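Long-range contact in toxin-like protein (Paenibacillus larvae subsp. larvae BRL-230010, PDB 5DZQ), which probably transfers ADP-ribose from NAD+ to a protein target, as a C3-like mono-ADP-ribosyltransferase toxin: residues B[87-93]-B[157-163]. Residues are numbered along the deposited sequence; the frame is centred on the assembly and turned at random.
Sequences LSETVQV and TLKVPKG. With GOL (glycerol), chain F.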
ATOM      1  N   LEU B  87     -20.900   8.407 -12.510  1.00 42.29           N
ATOM      2  CA  LEU B  87     -20.066   8.048 -13.650  1.00 46.17           C
ATOM      3  C   LEU B  87     -20.776   8.402 -14.949  1.00 51.56           C
ATOM      4  O   LEU B  87     -21.951   8.092 -15.112  1.00 47.64           O
ATOM      5  CB  LEU B  87     -19.731   6.560 -13.603  1.00 50.99           C
ATOM      6  CG  LEU B  87     -18.419   6.084 -14.209  1.00 51.26           C
ATOM      7  CD1 LEU B  87     -17.239   6.900 -13.699  1.00 48.03           C
ATOM      8  CD2 LEU B  87     -18.248   4.626 -13.862  1.00 48.86           C
ATOM      9  N   SER B  88     -20.065   9.064 -15.862  1.00 54.57           N
ATOM     10  CA  SER B  88     -20.677   9.577 -17.088  1.00 61.88           C
ATOM     11  C   SER B  88     -20.953   8.472 -18.104  1.00 57.04           C
ATOM     12  O   SER B  88     -21.860   8.590 -18.912  1.00 59.42           O
ATOM     13  CB  SER B  88     -19.791  10.651 -17.716  1.00 70.57           C
ATOM     14  OG  SER B  88     -18.570  10.098 -18.176  1.00 77.93           O
ATOM     15  N   GLU B  89     -20.165   7.403 -18.056  1.00 59.23           N
ATOM     16  CA  GLU B  89     -20.381   6.238 -18.912  1.00 59.57           C
ATOM     17  C   GLU B  89     -19.837   4.984 -18.241  1.00 50.88           C
ATOM     18  O   GLU B  89     -19.129   5.070 -17.244  1.00 49.55           O
ATOM     19  CB  GLU B  89     -19.729   6.436 -20.282  1.00 68.28           C
ATOM     20  CG  GLU B  89     -20.686   6.994 -21.338  1.00 83.92           C
ATOM     21  CD  GLU B  89     -19.999   7.308 -22.655  1.00 94.34           C
ATOM     22  OE1 GLU B  89     -18.965   6.671 -22.953  1.00 97.13           O
ATOM     23  OE2 GLU B  89     -20.491   8.195 -23.388  1.00 96.12           O
ATOM     24  N   THR B  90     -20.176   3.816 -18.772  1.00 46.27           N
ATOM     25  CA  THR B  90     -19.641   2.577 -18.214  1.00 47.25           C
ATOM     26  C   THR B  90     -18.140   2.500 -18.465  1.00 46.55           C
ATOM     27  O   THR B  90     -17.681   2.834 -19.549  1.00 40.56           O
ATOM     28  CB  THR B  90     -20.341   1.350 -18.814  1.00 51.69           C
ATOM     29  OG1 THR B  90     -21.727   1.396 -18.468  1.00 50.00           O
ATOM     30  CG2 THR B  90     -19.740   0.063 -18.271  1.00 46.09           C
ATOM     31  N   VAL B  91     -17.371   2.092 -17.457  1.00 42.14           N
ATOM     32  CA  VAL B  91     -15.917   2.008 -17.600  1.00 46.81           C
ATOM     33  C   VAL B  91     -15.361   0.694 -17.060  1.00 45.21           C
ATOM     34  O   VAL B  91     -15.955   0.071 -16.174  1.00 44.08           O
ATOM     35  CB  VAL B  91     -15.206   3.164 -16.871  1.00 46.96           C
ATOM     36  CG1 VAL B  91     -15.670   4.503 -17.402  1.00 48.92           C
ATOM     37  CG2 VAL B  91     -15.451   3.073 -15.381  1.00 49.80           C
ATOM     38  N   GLN B  92     -14.221   0.278 -17.604  1.00 39.04           N
ATOM     39  CA  GLN B  92     -13.463  -0.850 -17.054  1.00 41.71           C
ATOM     40  C   GLN B  92     -12.302  -0.359 -16.198  1.00 31.93           C
ATOM     41  O   GLN B  92     -11.518   0.470 -16.638  1.00 35.35           O
ATOM     42  CB  GLN B  92     -12.917  -1.741 -18.170  1.00 43.75           C
ATOM     43  CG  GLN B  92     -13.968  -2.440 -18.994  1.00 52.94           C
ATOM     44  CD  GLN B  92     -14.274  -3.841 -18.494  1.00 54.14           C
ATOM     45  OE1 GLN B  92     -13.403  -4.530 -17.948  1.00 49.43           O
ATOM     46  NE2 GLN B  92     -15.514  -4.273 -18.685  1.00 53.47           N
ATOM     47  N   VAL B  93     -12.185  -0.868 -14.975  1.00 30.23           N
ATOM     48  CA  VAL B  93     -11.047  -0.526 -14.135  1.00 28.39           C
ATOM     49  C   VAL B  93     -10.439  -1.802 -13.585  1.00 31.02           C
ATOM     50  O   VAL B  93     -10.994  -2.885 -13.775  1.00 33.00           O
ATOM     51  CB  VAL B  93     -11.448   0.417 -12.987  1.00 33.11           C
ATOM     52  CG1 VAL B  93     -11.928   1.750 -13.562  1.00 35.39           C
ATOM     53  CG2 VAL B  93     -12.543  -0.221 -12.135  1.00 31.33           C
ATOM     54  N   THR B 157     -10.482  -7.230 -12.806  1.00 30.45           N
ATOM     55  CA  THR B 157     -11.038  -6.148 -13.617  1.00 31.25           C
ATOM     56  C   THR B 157     -12.510  -5.998 -13.263  1.00 35.89           C
ATOM     57  O   THR B 157     -13.192  -6.990 -13.016  1.00 38.49           O
ATOM     58  CB  THR B 157     -10.886  -6.394 -15.136  1.00 36.32           C
ATOM     59  OG1 THR B 157     -11.317  -7.719 -15.458  1.00 37.86           O
ATOM     60  CG2 THR B 157      -9.439  -6.216 -15.567  1.00 43.28           C
ATOM     61  N   LEU B 158     -12.986  -4.758 -13.220  1.00 33.55           N
ATOM     62  CA  LEU B 158     -14.359  -4.470 -12.828  1.00 34.00           C
ATOM     63  C   LEU B 158     -15.042  -3.603 -13.863  1.00 35.83           C
ATOM     64  O   LEU B 158     -14.499  -2.582 -14.288  1.00 36.72           O
ATOM     65  CB  LEU B 158     -14.418  -3.756 -11.471  1.00 35.04           C
ATOM     66  CG  LEU B 158     -13.813  -4.454 -10.255  1.00 47.01           C
ATOM     67  CD1 LEU B 158     -12.821  -3.551  -9.538  1.00 52.48           C
ATOM     68  CD2 LEU B 158     -14.909  -4.896  -9.306  1.00 51.26           C
ATOM     69  N   LYS B 159     -16.245  -4.000 -14.246  1.00 35.14           N
ATOM     70  CA  LYS B 159     -17.077  -3.157 -15.084  1.00 37.58           C
ATOM     71  C   LYS B 159     -17.936  -2.304 -14.163  1.00 35.79           C
ATOM     72  O   LYS B 159     -18.703  -2.819 -13.353  1.00 40.20           O
ATOM     73  CB  LYS B 159     -17.930  -4.002 -16.036  1.00 42.55           C
ATOM     74  CG  LYS B 159     -18.948  -3.209 -16.846  1.00 45.47           C
ATOM     75  CD  LYS B 159     -19.668  -4.097 -17.879  1.00 50.97           C
ATOM     76  CE  LYS B 159     -20.282  -5.323 -17.221  1.00 60.42           C
ATOM     77  NZ  LYS B 159     -20.828  -6.282 -18.227  1.00 68.91           N
ATOM     78  N   VAL B 160     -17.764  -0.993 -14.246  1.00 39.96           N
ATOM     79  CA  VAL B 160     -18.532  -0.081 -13.408  1.00 40.59           C
ATOM     80  C   VAL B 160     -19.556   0.593 -14.297  1.00 42.23           C
ATOM     81  O   VAL B 160     -19.189   1.250 -15.270  1.00 40.81           O
ATOM     82  CB  VAL B 160     -17.641   0.969 -12.727  1.00 36.97           C
ATOM     83  CG1 VAL B 160     -18.419   1.727 -11.666  1.00 40.15           C
ATOM     84  CG2 VAL B 160     -16.421   0.304 -12.110  1.00 36.98           C
ATOM     85  N   PRO B 161     -20.848   0.429 -13.971  1.00 42.34           N
ATOM     86  CA  PRO B 161     -21.919   0.891 -14.860  1.00 42.13           C
ATOM     87  C   PRO B 161     -22.090   2.404 -14.874  1.00 43.86           C
ATOM     88  O   PRO B 161     -21.815   3.065 -13.880  1.00 41.77           O
ATOM     89  CB  PRO B 161     -23.167   0.217 -14.281  1.00 48.20           C
ATOM     90  CG  PRO B 161     -22.860   0.055 -12.838  1.00 47.21           C
ATOM     91  CD  PRO B 161     -21.374  -0.218 -12.756  1.00 40.12           C
ATOM     92  N   LYS B 162     -22.538   2.937 -16.008  1.00 49.82           N
ATOM     93  CA  LYS B 162     -22.948   4.333 -16.107  1.00 40.63           C
ATOM     94  C   LYS B 162     -23.889   4.703 -14.960  1.00 46.74           C
ATOM     95  O   LYS B 162     -24.775   3.925 -14.588  1.00 44.88           O
ATOM     96  CB  LYS B 162     -23.630   4.583 -17.462  1.00 47.07           C
ATOM     97  CG  LYS B 162     -23.986   6.038 -17.739  1.00 52.87           C
ATOM     98  CD  LYS B 162     -24.788   6.163 -19.025  1.00 55.34           C
ATOM     99  CE  LYS B 162     -24.879   7.604 -19.499  1.00 66.42           C
ATOM    100  NZ  LYS B 162     -25.567   8.473 -18.514  1.00 74.06           N
ATOM    101  N   GLY B 163     -23.684   5.883 -14.384  1.00 47.04           N
ATOM    102  CA  GLY B 163     -24.575   6.387 -13.354  1.00 49.13           C
ATOM    103  C   GLY B 163     -24.173   6.003 -11.943  1.00 50.26           C
ATOM    104  O   GLY B 163     -24.729   6.526 -10.983  1.00 48.00           O
TER
HETATM  105  C1  GOL F 202     -17.217  -8.436 -16.603  1.00 58.30           C
HETATM  106  O1  GOL F 202     -16.941  -9.665 -15.969  1.00 56.28           O
HETATM  107  C2  GOL F 202     -15.953  -7.921 -17.275  1.00 59.43           C
HETATM  108  O2  GOL F 202     -16.318  -6.947 -18.231  1.00 54.98           O
HETATM  109  C3  GOL F 202     -15.052  -7.281 -16.218  1.00 62.40           C
HETATM  110  O3  GOL F 202     -13.745  -7.168 -16.740  1.00 66.94           O
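In the five-stranded mixed sheet of this C3-like ADP-ribosyltransferase fold, V91 and V93 of outer strand 91-97 form antiparallel hydrogen-bonded pairs with V160 and L158 of strand 154-160, whose other edge joins strand 203-211. V160 N meets V91 O at 2.8 Å in a nearly straight bond (176°), and L158 N reaches V93 O at the same length. Where the ladder ends, a side chain takes over: T90 OG1 accepts K162 N at 3.0 Å, while T90 CG2 packs on K159 CG. Farther on, G163 N binds L87 O at 2.9 Å. On the face of the valines, V160 CG2 lies 3.9 Å from V93 CG2; from the loop before the strand, L87 CD2 reaches V160 CG1 at 3.6 Å, the two side chains crossing nearly at right angles. L181 packs on V91 and V93, and L183 on V160, both from strand 179-183. On the face of Q92 and K159, the bent Q92 chain brings NE2 to 2.8 Å from O2 of a glycerol, probably from crystallisation; T157 OG1 and Q92 OE1 both hydrogen-bond glycerol O3. Apolar on one face and polar on the other, the pairing buries V93 and V160, with V91 only partly covered, while its amide and hydroxyl groups can hold a small polyol.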